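Local coordinates for ABC-type transport system, molybdenum-specific extracellular solute-binding protein (Clostridium difficile, PDB 4KD5), which probably captures molybdate or tungstate outside the cell and delivers it to an ABC-type transporter, as other ModA-family solute-binding proteins do, at residues K112-E117 with G160-G165; V90-A95 with D176-V181; K151-W156 with G165-S170; K103-D108 with D138-K143. All blocks are in the same frame, centred on the assembly; numbering follows the deposited sequence.

Contact 1: K112-E117 with G160-G165; sequences KIAVGE and GNADVG
Ala114 N donates to Val164 O over 2.9 Å in a nearly straight bond (176°). This is the sound bond of a short parallel pairing in which Ile113 lies beside Val164 and Ala114 beside Gly165. One residue back, Lys112 O receives two weaker donors from consecutive residues: Asp163 N at 2.8 Å, strongly bent, and Val164 N at 3.4 Å, straighter but long. Gly165 CA adds a CA-H...O contact to Ala114 O.

The side chains follow the register. Ile113 and Val164 lie side by side and point the same way, CG1 of Ile113 resting 3.7 Å from CG2 of Val164; on the other face the methyls of Ala114 and Ala162 meet, CB to CB, at 3.7 Å. Lys112 runs its aliphatic chain over Asn161 O, and a bend at chi3 (65°) brings NZ to that same oxygen for a weak bond of 3.0 Å.

Further out, Leu105 and Leu140 pack on Ile113, while Val153 and Trp156 of helix 150-159 cover Ala114. Strand 144-147 binds the far edge of strand 113-116 through backbone bonds from Ile113 and Val115. Gly160, with positive phi, carries the chain out of helix 150-159 toward strand 164-168. Parallel strands with helices packed against them are the alpha/beta layering of a periplasmic-binding-protein lobe, the fold of this family.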
loop_
_atom_site.group_PDB
_atom_site.type_symbol
_atom_site.label_atom_id
_atom_site.label_comp_id
_atom_site.label_asym_id
_atom_site.label_seq_id
_atom_site.Cartn_x
_atom_site.Cartn_y
_atom_site.Cartn_z
ATOM N N LYS A 112 -18.760 -13.125 50.235
ATOM C CA LYS A 112 -19.507 -12.824 49.022
ATOM C C LYS A 112 -18.584 -12.561 47.831
ATOM O O LYS A 112 -17.823 -11.587 47.818
ATOM C CB LYS A 112 -20.468 -11.651 49.274
ATOM C CG LYS A 112 -21.425 -11.911 50.438
ATOM C CD LYS A 112 -22.364 -10.753 50.700
ATOM C CE LYS A 112 -23.284 -10.553 49.527
ATOM N NZ LYS A 112 -24.129 -9.340 49.674
ATOM N N ILE A 113 -18.649 -13.459 46.849
ATOM C CA ILE A 113 -17.856 -13.358 45.626
ATOM C C ILE A 113 -18.722 -12.840 44.476
ATOM O O ILE A 113 -19.670 -13.503 44.054
ATOM C CB ILE A 113 -17.252 -14.725 45.241
ATOM C CG1 ILE A 113 -16.340 -15.237 46.357
ATOM C CG2 ILE A 113 -16.484 -14.638 43.932
ATOM C CD1 ILE A 113 -15.759 -16.613 46.109
ATOM N N ALA A 114 -18.394 -11.656 43.968
ATOM C CA ALA A 114 -19.167 -11.055 42.879
ATOM C C ALA A 114 -18.665 -11.521 41.516
ATOM O O ALA A 114 -17.477 -11.396 41.211
ATOM C CB ALA A 114 -19.123 -9.546 42.961
ATOM N N VAL A 115 -19.573 -12.046 40.695
ATOM C CA VAL A 115 -19.252 -12.420 39.316
ATOM C C VAL A 115 -20.375 -11.991 38.379
ATOM O O VAL A 115 -21.504 -11.765 38.819
ATOM C CB VAL A 115 -19.045 -13.948 39.151
ATOM C CG1 VAL A 115 -17.870 -14.448 39.974
ATOM C CG2 VAL A 115 -20.319 -14.694 39.517
ATOM N N GLY A 116 -20.075 -11.889 37.088
ATOM C CA GLY A 116 -21.111 -11.609 36.111
ATOM C C GLY A 116 -21.965 -12.842 35.868
ATOM O O GLY A 116 -21.504 -13.968 36.089
ATOM N N GLU A 117 -23.207 -12.641 35.428
ATOM C CA GLU A 117 -24.077 -13.764 35.096
ATOM C C GLU A 117 -23.412 -14.617 34.015
ATOM O O GLU A 117 -22.994 -14.105 32.979
ATOM C CB GLU A 117 -25.466 -13.270 34.669
ATOM C CG GLU A 117 -26.354 -12.849 35.845
ATOM C CD GLU A 117 -27.427 -11.832 35.466
ATOM O OE1 GLU A 117 -28.022 -11.227 36.386
ATOM O OE2 GLU A 117 -27.676 -11.635 34.258
ATOM N N GLY A 160 -18.309 -2.793 49.458
ATOM C CA GLY A 160 -18.146 -3.820 50.473
ATOM C C GLY A 160 -19.249 -4.859 50.486
ATOM O O GLY A 160 -19.198 -5.818 51.260
ATOM N N ASN A 161 -20.250 -4.667 49.631
ATOM C CA ASN A 161 -21.351 -5.616 49.511
ATOM C C ASN A 161 -20.853 -6.994 49.097
ATOM O O ASN A 161 -21.426 -8.012 49.472
ATOM C CB ASN A 161 -22.390 -5.107 48.512
ATOM C CG ASN A 161 -23.336 -4.090 49.123
ATOM O OD1 ASN A 161 -22.979 -2.925 49.317
ATOM N ND2 ASN A 161 -24.555 -4.525 49.420
ATOM N N ALA A 162 -19.783 -7.011 48.311
ATOM C CA ALA A 162 -19.073 -8.247 48.007
ATOM C C ALA A 162 -17.631 -8.087 48.458
ATOM O O ALA A 162 -17.033 -7.027 48.258
ATOM C CB ALA A 162 -19.134 -8.550 46.530
ATOM N N ASP A 163 -17.073 -9.134 49.057
ATOM C CA ASP A 163 -15.698 -9.090 49.533
ATOM C C ASP A 163 -14.717 -9.053 48.368
ATOM O O ASP A 163 -13.784 -8.249 48.352
ATOM C CB ASP A 163 -15.409 -10.291 50.431
ATOM C CG ASP A 163 -16.379 -10.395 51.594
ATOM O OD1 ASP A 163 -16.753 -9.344 52.156
ATOM O OD2 ASP A 163 -16.772 -11.527 51.943
ATOM N N VAL A 164 -14.932 -9.933 47.395
ATOM C CA VAL A 164 -14.103 -9.962 46.194
ATOM C C VAL A 164 -14.952 -10.005 44.927
ATOM O O VAL A 164 -16.174 -10.149 44.992
ATOM C CB VAL A 164 -13.135 -11.158 46.178
ATOM C CG1 VAL A 164 -12.274 -11.156 47.413
ATOM C CG2 VAL A 164 -13.912 -12.460 46.088
ATOM N N GLY A 165 -14.293 -9.887 43.777
ATOM C CA GLY A 165 -14.981 -9.931 42.498
ATOM C C GLY A 165 -14.116 -10.445 41.362
ATOM O O GLY A 165 -12.887 -10.474 41.466
#

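Contact 2: V90-A95 with D176-V181; sequences VLISSA and DKIKVV
Leu91 O accepts Val181 N at 2.8 Å, the shortest polar bond of this antiparallel pairing. Next along the ladder, Ser93 and Lys179 form a hydrogen-bonded pair: Ser93 N reaches Lys179 O at 3.1 Å and Lys179 N returns to Ser93 O at 2.9 Å. Ala95 N closes the far end on Lys177 O, also at 2.9 Å, where the strand gives way to loop. The N-to-C directions of the strands differ by 140°, a strongly twisted antiparallel pair.

Between these bonds, Ile92 pairs with Val180 and Ser94 with Ile178 as non-hydrogen-bonded pairs, the side chains of the second diverging. The apolar face is built diagonally: CG2 of Ile92 meets CD1 of Ile178 at 3.9 Å, the two chains crossing at a slant, and CG1 of Val180 comes over CB of Val90 at 3.8 Å, roughly at right angles. The opposite face holds Ser93, Lys179 and, at its edge, Val181. There chi1 of 61° turns Ser93 OG toward its neighbour Ser94 O, to which it donates.

Leu154 of helix 150-159 lies on Ile92 and Ile178, Phe169 and Thr172 touch Val180, and strand 164-168 pairs with strand 82-94 through Val90 and Ile92, which puts strand 82-94 between strands 164-168 and 178-183 in the sheet.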
loop_
_atom_site.group_PDB
_atom_site.type_symbol
_atom_site.label_atom_id
_atom_site.label_comp_id
_atom_site.label_asym_id
_atom_site.label_seq_id
_atom_site.Cartn_x
_atom_site.Cartn_y
_atom_site.Cartn_z
ATOM N N VAL A 90 -9.243 -11.028 36.288
ATOM C CA VAL A 90 -8.580 -10.742 37.555
ATOM C C VAL A 90 -9.510 -10.805 38.758
ATOM O O VAL A 90 -10.730 -10.682 38.626
ATOM C CB VAL A 90 -7.849 -9.381 37.526
ATOM C CG1 VAL A 90 -6.772 -9.378 36.463
ATOM C CG2 VAL A 90 -8.839 -8.248 37.281
ATOM N N LEU A 91 -8.911 -11.008 39.928
ATOM C CA LEU A 91 -9.634 -10.999 41.194
ATOM C C LEU A 91 -9.440 -9.647 41.881
ATOM O O LEU A 91 -8.310 -9.235 42.157
ATOM C CB LEU A 91 -9.123 -12.119 42.102
ATOM C CG LEU A 91 -9.734 -12.244 43.500
ATOM C CD1 LEU A 91 -11.209 -12.591 43.426
ATOM C CD2 LEU A 91 -8.987 -13.279 44.330
ATOM N N ILE A 92 -10.540 -8.952 42.155
ATOM C CA ILE A 92 -10.461 -7.638 42.790
ATOM C C ILE A 92 -11.064 -7.608 44.197
ATOM O O ILE A 92 -11.865 -8.468 44.567
ATOM C CB ILE A 92 -11.142 -6.553 41.943
ATOM C CG1 ILE A 92 -12.620 -6.881 41.741
ATOM C CG2 ILE A 92 -10.431 -6.378 40.604
ATOM C CD1 ILE A 92 -13.415 -5.744 41.153
ATOM N N SER A 93 -10.676 -6.595 44.965
ATOM C CA SER A 93 -11.254 -6.322 46.276
ATOM C C SER A 93 -11.228 -4.813 46.480
ATOM O O SER A 93 -10.785 -4.078 45.601
ATOM C CB SER A 93 -10.471 -7.031 47.375
ATOM O OG SER A 93 -9.134 -6.585 47.415
ATOM N N SER A 94 -11.700 -4.338 47.628
ATOM C CA SER A 94 -11.581 -2.918 47.935
ATOM C C SER A 94 -10.110 -2.605 48.192
ATOM O O SER A 94 -9.320 -3.513 48.446
ATOM C CB SER A 94 -12.438 -2.538 49.141
ATOM O OG SER A 94 -11.949 -3.126 50.325
ATOM N N ALA A 95 -9.738 -1.331 48.116
ATOM C CA ALA A 95 -8.335 -0.938 48.269
ATOM C C ALA A 95 -7.776 -1.258 49.656
ATOM O O ALA A 95 -6.603 -1.610 49.793
ATOM C CB ALA A 95 -8.155 0.534 47.946
ATOM N N ASP A 176 -8.658 3.700 41.855
ATOM C CA ASP A 176 -7.869 3.428 43.059
ATOM C C ASP A 176 -8.726 2.895 44.206
ATOM O O ASP A 176 -8.201 2.408 45.208
ATOM C CB ASP A 176 -7.126 4.687 43.510
ATOM C CG ASP A 176 -8.058 5.861 43.753
ATOM O OD1 ASP A 176 -8.941 6.109 42.904
ATOM O OD2 ASP A 176 -7.907 6.540 44.792
ATOM N N LYS A 177 -10.044 2.987 44.051
ATOM C CA LYS A 177 -10.973 2.547 45.090
ATOM C C LYS A 177 -10.949 1.031 45.241
ATOM O O LYS A 177 -11.196 0.500 46.322
ATOM C CB LYS A 177 -12.393 3.009 44.767
ATOM C CG LYS A 177 -12.510 4.483 44.416
ATOM C CD LYS A 177 -11.835 5.368 45.453
ATOM C CE LYS A 177 -11.877 6.834 45.033
ATOM N NZ LYS A 177 -10.965 7.682 45.855
ATOM N N ILE A 178 -10.656 0.343 44.142
ATOM C CA ILE A 178 -10.469 -1.101 44.160
ATOM C C ILE A 178 -8.993 -1.419 43.980
ATOM O O ILE A 178 -8.199 -0.538 43.648
ATOM C CB ILE A 178 -11.250 -1.798 43.035
ATOM C CG1 ILE A 178 -10.738 -1.353 41.667
ATOM C CG2 ILE A 178 -12.733 -1.525 43.155
ATOM C CD1 ILE A 178 -10.258 -2.496 40.807
ATOM N N LYS A 179 -8.637 -2.683 44.182
ATOM C CA LYS A 179 -7.270 -3.139 43.968
ATOM C C LYS A 179 -7.279 -4.532 43.338
ATOM O O LYS A 179 -8.172 -5.336 43.614
ATOM C CB LYS A 179 -6.498 -3.121 45.289
ATOM C CG LYS A 179 -5.985 -4.471 45.757
ATOM C CD LYS A 179 -5.569 -4.393 47.222
ATOM C CE LYS A 179 -5.037 -5.729 47.718
ATOM N NZ LYS A 179 -4.743 -5.712 49.180
ATOM N N VAL A 180 -6.304 -4.806 42.474
ATOM C CA VAL A 180 -6.212 -6.110 41.818
ATOM C C VAL A 180 -5.406 -7.069 42.683
ATOM O O VAL A 180 -4.183 -6.950 42.783
ATOM C CB VAL A 180 -5.578 -5.996 40.420
ATOM C CG1 VAL A 180 -5.469 -7.361 39.761
ATOM C CG2 VAL A 180 -6.398 -5.065 39.550
ATOM N N VAL A 181 -6.103 -8.016 43.306
ATOM C CA VAL A 181 -5.491 -8.958 44.238
ATOM C C VAL A 181 -4.565 -9.951 43.539
ATOM O O VAL A 181 -3.431 -10.175 43.964
ATOM C CB VAL A 181 -6.571 -9.747 44.992
ATOM C CG1 VAL A 181 -5.936 -10.730 45.940
ATOM C CG2 VAL A 181 -7.489 -8.806 45.752
#

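Contact 3: K151-W156 with G165-S170; sequences KEVLAW and GFVYFS
Val153 points toward strand 165-168 and Leu154 reaches the same strand obliquely, both from a helix that lies across the sheet: the helix-on-strand packing of an alpha/beta lobe in the periplasmic-binding-protein fold. The helix and strand segments approach to 8.4 Å between axes and run at 135°, joined through the end of the helix and the short link 160-163.

Val167 turns its side chain toward the helix and receives both residues on CG2, with CG of Leu154 at 4.3 Å and CG1 of Val153 at 4.5 Å. Phe166, the residue before it, points the other way, so that its ring packs against Ala127 of helix 122-133 on the far side of the sheet. No hydrogen bond links helix and strand here; the join is made by apolar contact. Val153 also touches Ala147, so the helix extends over strand 144-147 as well. Tyr168, at the strand's end, and Val150, at the helix's start, are predicted molybdate-binding residues, which places this packing next to the probable anion site.

With CG1 anti to the backbone N (chi1 176°), Val153 sets that methyl over the backbone of the strand, 4.2 Å from Gly165 CA and 3.8 Å from Phe166 O.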
loop_
_atom_site.group_PDB
_atom_site.type_symbol
_atom_site.label_atom_id
_atom_site.label_comp_id
_atom_site.label_asym_id
_atom_site.label_seq_id
_atom_site.Cartn_x
_atom_site.Cartn_y
_atom_site.Cartn_z
ATOM N N LYS A 151 -19.571 -3.450 35.628
ATOM C CA LYS A 151 -19.713 -2.158 36.282
ATOM C C LYS A 151 -20.449 -2.324 37.609
ATOM O O LYS A 151 -20.183 -1.609 38.578
ATOM C CB LYS A 151 -20.457 -1.188 35.361
ATOM C CG LYS A 151 -20.253 0.286 35.680
ATOM C CD LYS A 151 -20.839 1.156 34.574
ATOM C CE LYS A 151 -20.478 2.621 34.757
ATOM N NZ LYS A 151 -20.925 3.448 33.598
ATOM N N GLU A 152 -21.368 -3.283 37.655
ATOM C CA GLU A 152 -22.062 -3.601 38.900
ATOM C C GLU A 152 -21.163 -4.417 39.835
ATOM O O GLU A 152 -21.223 -4.257 41.057
ATOM C CB GLU A 152 -23.383 -4.334 38.622
ATOM C CG GLU A 152 -24.240 -4.543 39.863
ATOM C CD GLU A 152 -25.668 -4.963 39.547
ATOM O OE1 GLU A 152 -25.861 -5.976 38.842
ATOM O OE2 GLU A 152 -26.602 -4.277 40.014
ATOM N N VAL A 153 -20.324 -5.279 39.259
ATOM C CA VAL A 153 -19.371 -6.065 40.042
ATOM C C VAL A 153 -18.433 -5.140 40.809
ATOM O O VAL A 153 -18.253 -5.287 42.016
ATOM C CB VAL A 153 -18.552 -7.022 39.155
ATOM C CG1 VAL A 153 -17.511 -7.752 39.976
ATOM C CG2 VAL A 153 -19.460 -8.028 38.478
ATOM N N LEU A 154 -17.852 -4.178 40.096
ATOM C CA LEU A 154 -16.940 -3.204 40.692
ATOM C C LEU A 154 -17.616 -2.376 41.783
ATOM O O LEU A 154 -17.012 -2.081 42.812
ATOM C CB LEU A 154 -16.369 -2.281 39.611
ATOM C CG LEU A 154 -15.229 -2.825 38.752
ATOM C CD1 LEU A 154 -15.236 -2.191 37.368
ATOM C CD2 LEU A 154 -13.901 -2.557 39.434
ATOM N N ALA A 155 -18.875 -2.016 41.558
ATOM C CA ALA A 155 -19.625 -1.196 42.508
ATOM C C ALA A 155 -19.878 -1.926 43.825
ATOM O O ALA A 155 -19.774 -1.331 44.902
ATOM C CB ALA A 155 -20.932 -0.744 41.892
ATOM N N TRP A 156 -20.223 -3.209 43.726
ATOM C CA TRP A 156 -20.466 -4.063 44.887
ATOM C C TRP A 156 -19.202 -4.227 45.716
ATOM O O TRP A 156 -19.239 -4.181 46.945
ATOM C CB TRP A 156 -20.941 -5.449 44.435
ATOM C CG TRP A 156 -22.311 -5.472 43.834
ATOM C CD1 TRP A 156 -23.176 -4.424 43.720
ATOM C CD2 TRP A 156 -22.977 -6.614 43.262
ATOM N NE1 TRP A 156 -24.339 -4.842 43.114
ATOM C CE2 TRP A 156 -24.241 -6.166 42.825
ATOM C CE3 TRP A 156 -22.623 -7.949 43.087
ATOM C CZ2 TRP A 156 -25.156 -7.039 42.216
ATOM C CZ3 TRP A 156 -23.534 -8.803 42.482
ATOM C CH2 TRP A 156 -24.785 -8.344 42.055
ATOM N N GLY A 165 -14.293 -9.887 43.777
ATOM C CA GLY A 165 -14.981 -9.931 42.498
ATOM C C GLY A 165 -14.116 -10.445 41.362
ATOM O O GLY A 165 -12.887 -10.474 41.466
ATOM N N PHE A 166 -14.764 -10.862 40.278
ATOM C CA PHE A 166 -14.055 -11.280 39.072
ATOM C C PHE A 166 -14.359 -10.320 37.932
ATOM O O PHE A 166 -15.521 -10.025 37.644
ATOM C CB PHE A 166 -14.421 -12.714 38.686
ATOM C CG PHE A 166 -13.670 -13.757 39.460
ATOM C CD1 PHE A 166 -12.407 -14.157 39.054
ATOM C CD2 PHE A 166 -14.220 -14.333 40.596
ATOM C CE1 PHE A 166 -11.704 -15.116 39.763
ATOM C CE2 PHE A 166 -13.520 -15.293 41.310
ATOM C CZ PHE A 166 -12.262 -15.685 40.892
ATOM N N VAL A 167 -13.307 -9.833 37.284
ATOM C CA VAL A 167 -13.444 -8.728 36.349
ATOM C C VAL A 167 -12.260 -8.724 35.374
ATOM O O VAL A 167 -11.244 -9.355 35.648
ATOM C CB VAL A 167 -13.558 -7.405 37.142
ATOM C CG1 VAL A 167 -12.268 -6.616 37.079
ATOM C CG2 VAL A 167 -14.722 -6.576 36.653
ATOM N N TYR A 168 -12.397 -8.056 34.229
ATOM C CA TYR A 168 -11.262 -7.903 33.315
ATOM C C TYR A 168 -10.279 -6.879 33.876
ATOM O O TYR A 168 -10.685 -5.956 34.576
ATOM C CB TYR A 168 -11.723 -7.461 31.924
ATOM C CG TYR A 168 -12.455 -8.518 31.132
ATOM C CD1 TYR A 168 -12.372 -9.857 31.476
ATOM C CD2 TYR A 168 -13.223 -8.172 30.033
ATOM C CE1 TYR A 168 -13.039 -10.822 30.749
ATOM C CE2 TYR A 168 -13.890 -9.128 29.302
ATOM C CZ TYR A 168 -13.794 -10.451 29.666
ATOM O OH TYR A 168 -14.456 -11.407 28.942
ATOM N N PHE A 169 -8.994 -7.023 33.568
ATOM C CA PHE A 169 -8.016 -6.060 34.058
ATOM C C PHE A 169 -8.298 -4.665 33.510
ATOM O O PHE A 169 -8.093 -3.668 34.197
ATOM C CB PHE A 169 -6.599 -6.488 33.699
ATOM C CG PHE A 169 -5.540 -5.699 34.407
ATOM C CD1 PHE A 169 -5.451 -5.725 35.792
ATOM C CD2 PHE A 169 -4.630 -4.937 33.695
ATOM C CE1 PHE A 169 -4.477 -5.000 36.451
ATOM C CE2 PHE A 169 -3.650 -4.209 34.350
ATOM C CZ PHE A 169 -3.575 -4.241 35.730
ATOM N N SER A 170 -8.780 -4.605 32.272
ATOM C CA SER A 170 -9.072 -3.329 31.624
ATOM C C SER A 170 -10.218 -2.578 32.298
ATOM O O SER A 170 -10.357 -1.363 32.126
ATOM C CB SER A 170 -9.365 -3.523 30.137
ATOM O OG SER A 170 -10.440 -4.409 29.925
#

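Contact 4: K103-D108 with D138-K143; sequences KDLTTD and DKLKDK. With SBT (2-butanol), chain I; FMT (formic acid), chain E.
Two loops meet at the outer end of the sheet. Residues 103-108 lie on the way from strand 82-94 to strand 113-116; residues 138-143 begin with a type I beta turn from Asp138 to Lys141 and lead into strand 144-147. Leu105 and Leu140 form the apolar part, CD1 of Leu105 lying 4.3 Å from CD2 of Leu140, while CD1 of Leu140 comes 3.9 Å from Leu105 O. Leu105 continues inward to Val164 and Phe166. Toward solvent, the bent chain of Lys139 crosses Thr106, bringing CE of the lysine within 4.1 Å of the threonine CG2.

The polar part belongs to Lys143. Its chain, bent at chi2 (-144°), carries NZ to Leu105 O for a hydrogen bond of 3.2 Å, the donor standing 33° off the carbonyl plane. Val110 O also takes a hydrogen bond from Lys143 NZ; Thr107 O lies 2.6 Å from it.

Within 103-108, Thr107 OG1 donates to Asp104 O at 3.1 Å and is itself bonded to Lys109 N. A 2-butanol molecule rests near Thr107 and Asp108, its hydroxyl bonded weakly to Asp108 N and OD2.

An ammonium group drawn in among backbone carbonyls probably keeps its positive charge, helped by their dipoles; its bonds tie 103-108 to Lys143, just before strand 144-147.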
loop_
_atom_site.group_PDB
_atom_site.type_symbol
_atom_site.label_atom_id
_atom_site.label_comp_id
_atom_site.label_asym_id
_atom_site.label_seq_id
_atom_site.Cartn_x
_atom_site.Cartn_y
_atom_site.Cartn_z
ATOM N N LYS A 103 -6.330 -18.175 47.016
ATOM C CA LYS A 103 -6.447 -19.133 48.112
ATOM C C LYS A 103 -7.477 -18.666 49.138
ATOM O O LYS A 103 -8.136 -19.480 49.785
ATOM C CB LYS A 103 -5.082 -19.355 48.783
ATOM C CG LYS A 103 -4.587 -20.799 48.727
ATOM C CD LYS A 103 -3.086 -20.932 49.021
ATOM C CE LYS A 103 -2.743 -20.714 50.492
ATOM N NZ LYS A 103 -2.381 -19.301 50.790
ATOM N N ASP A 104 -7.622 -17.350 49.263
ATOM C CA ASP A 104 -8.533 -16.752 50.235
ATOM C C ASP A 104 -10.013 -16.894 49.863
ATOM O O ASP A 104 -10.891 -16.534 50.647
ATOM C CB ASP A 104 -8.182 -15.277 50.446
ATOM C CG ASP A 104 -6.801 -15.087 51.041
ATOM O OD1 ASP A 104 -6.583 -14.052 51.705
ATOM O OD2 ASP A 104 -5.936 -15.968 50.848
ATOM N N LEU A 105 -10.288 -17.412 48.668
ATOM C CA LEU A 105 -11.665 -17.663 48.245
ATOM C C LEU A 105 -12.305 -18.763 49.093
ATOM O O LEU A 105 -13.501 -18.736 49.369
ATOM C CB LEU A 105 -11.727 -18.063 46.768
ATOM C CG LEU A 105 -11.362 -17.057 45.682
ATOM C CD1 LEU A 105 -11.578 -17.663 44.305
ATOM C CD2 LEU A 105 -12.198 -15.810 45.828
ATOM N N THR A 106 -11.490 -19.728 49.507
ATOM C CA THR A 106 -11.973 -20.898 50.238
ATOM C C THR A 106 -12.109 -20.631 51.739
ATOM O O THR A 106 -12.832 -21.336 52.443
ATOM C CB THR A 106 -11.046 -22.097 50.019
ATOM O OG1 THR A 106 -10.414 -21.985 48.739
ATOM C CG2 THR A 106 -11.826 -23.392 50.083
ATOM N N THR A 107 -11.406 -19.610 52.221
ATOM C CA THR A 107 -11.394 -19.266 53.642
ATOM C C THR A 107 -12.659 -18.522 54.061
ATOM O O THR A 107 -13.489 -18.173 53.226
ATOM C CB THR A 107 -10.164 -18.408 54.001
ATOM O OG1 THR A 107 -10.418 -17.037 53.670
ATOM C CG2 THR A 107 -8.943 -18.887 53.243
ATOM N N ASP A 108 -12.787 -18.273 55.361
ATOM C CA ASP A 108 -13.923 -17.535 55.903
ATOM C C ASP A 108 -13.739 -16.028 55.750
ATOM O O ASP A 108 -14.637 -15.253 56.078
ATOM C CB ASP A 108 -14.127 -17.874 57.381
ATOM C CG ASP A 108 -15.356 -18.733 57.622
ATOM O OD1 ASP A 108 -16.439 -18.167 57.888
ATOM O OD2 ASP A 108 -15.238 -19.975 57.558
ATOM N N ASP A 138 -18.470 -25.655 42.896
ATOM C CA ASP A 138 -19.449 -26.203 43.835
ATOM C C ASP A 138 -19.256 -25.664 45.250
ATOM O O ASP A 138 -20.208 -25.189 45.866
ATOM C CB ASP A 138 -19.422 -27.740 43.830
ATOM C CG ASP A 138 -20.536 -28.346 42.991
ATOM O OD1 ASP A 138 -20.448 -29.552 42.667
ATOM O OD2 ASP A 138 -21.493 -27.622 42.655
ATOM N N LYS A 139 -18.024 -25.732 45.750
ATOM C CA LYS A 139 -17.699 -25.262 47.099
ATOM C C LYS A 139 -18.118 -23.813 47.347
ATOM O O LYS A 139 -18.462 -23.440 48.464
ATOM C CB LYS A 139 -16.194 -25.406 47.371
ATOM C CG LYS A 139 -15.666 -26.835 47.299
ATOM C CD LYS A 139 -14.148 -26.911 47.511
ATOM C CE LYS A 139 -13.756 -26.788 48.984
ATOM N NZ LYS A 139 -12.418 -27.400 49.262
ATOM N N LEU A 140 -18.097 -23.009 46.290
ATOM C CA LEU A 140 -18.280 -21.561 46.393
ATOM C C LEU A 140 -19.709 -21.103 46.107
ATOM O O LEU A 140 -19.999 -19.910 46.152
ATOM C CB LEU A 140 -17.310 -20.843 45.443
ATOM C CG LEU A 140 -15.939 -20.401 45.955
ATOM C CD1 LEU A 140 -15.459 -21.277 47.088
ATOM C CD2 LEU A 140 -14.917 -20.391 44.829
ATOM N N LYS A 141 -20.594 -22.054 45.820
ATOM C CA LYS A 141 -21.968 -21.752 45.420
ATOM C C LYS A 141 -22.712 -20.899 46.450
ATOM O O LYS A 141 -23.557 -20.073 46.093
ATOM C CB LYS A 141 -22.730 -23.055 45.133
ATOM C CG LYS A 141 -24.072 -22.874 44.435
ATOM C CD LYS A 141 -24.598 -24.201 43.901
ATOM C CE LYS A 141 -26.115 -24.189 43.776
ATOM N NZ LYS A 141 -26.592 -24.536 42.409
ATOM N N ASP A 142 -22.376 -21.086 47.722
ATOM C CA ASP A 142 -22.991 -20.320 48.805
ATOM C C ASP A 142 -22.452 -18.891 48.898
ATOM O O ASP A 142 -23.025 -18.054 49.595
ATOM C CB ASP A 142 -22.799 -21.041 50.142
ATOM C CG ASP A 142 -21.374 -21.517 50.349
ATOM O OD1 ASP A 142 -20.941 -22.425 49.610
ATOM O OD2 ASP A 142 -20.693 -21.005 51.261
ATOM N N LYS A 143 -21.362 -18.614 48.185
ATOM C CA LYS A 143 -20.732 -17.296 48.215
ATOM C C LYS A 143 -21.016 -16.489 46.954
ATOM O O LYS A 143 -20.944 -15.264 46.961
ATOM C CB LYS A 143 -19.219 -17.437 48.395
ATOM C CG LYS A 143 -18.791 -18.321 49.557
ATOM C CD LYS A 143 -17.529 -17.767 50.215
ATOM C CE LYS A 143 -16.767 -18.850 50.975
ATOM N NZ LYS A 143 -15.584 -18.308 51.705
HETATM C C1 SBT I . -11.192 -22.167 56.722
HETATM C C2 SBT I . -10.974 -21.080 57.765
HETATM C C3 SBT I . -9.904 -20.093 57.320
HETATM C C4 SBT I . -8.591 -20.800 57.067
HETATM O OH SBT I . -12.200 -20.379 57.981
HETATM C C FMT E . -2.847 -18.617 44.789
HETATM O O1 FMT E . -3.362 -18.592 43.672
HETATM O O2 FMT E . -3.167 -17.868 45.712
#

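In the fold
All four contacts belong to one lobe, on the same side of the chain's centre. Contacts 1 and 3 are the buried ones; contact 2 is partly buried, and contact 4, farthest out, joins two partly buried loops away from the predicted anion site. Strand 164-168 ties the first three together: contacts 1 and 3 share Gly165, whose O also takes Ile92 N of contact 2 at 2.9 Å. Contacts 1 and 2 are backbone ladders, parallel and antiparallel respectively. Contact 3 has no hydrogen bond and rests on apolar side chains against each other and the strand backbone; contact 4 combines a leucine pair with a lysine among carbonyls. Its Leu105 extends the core, reaching Leu91 of contact 2.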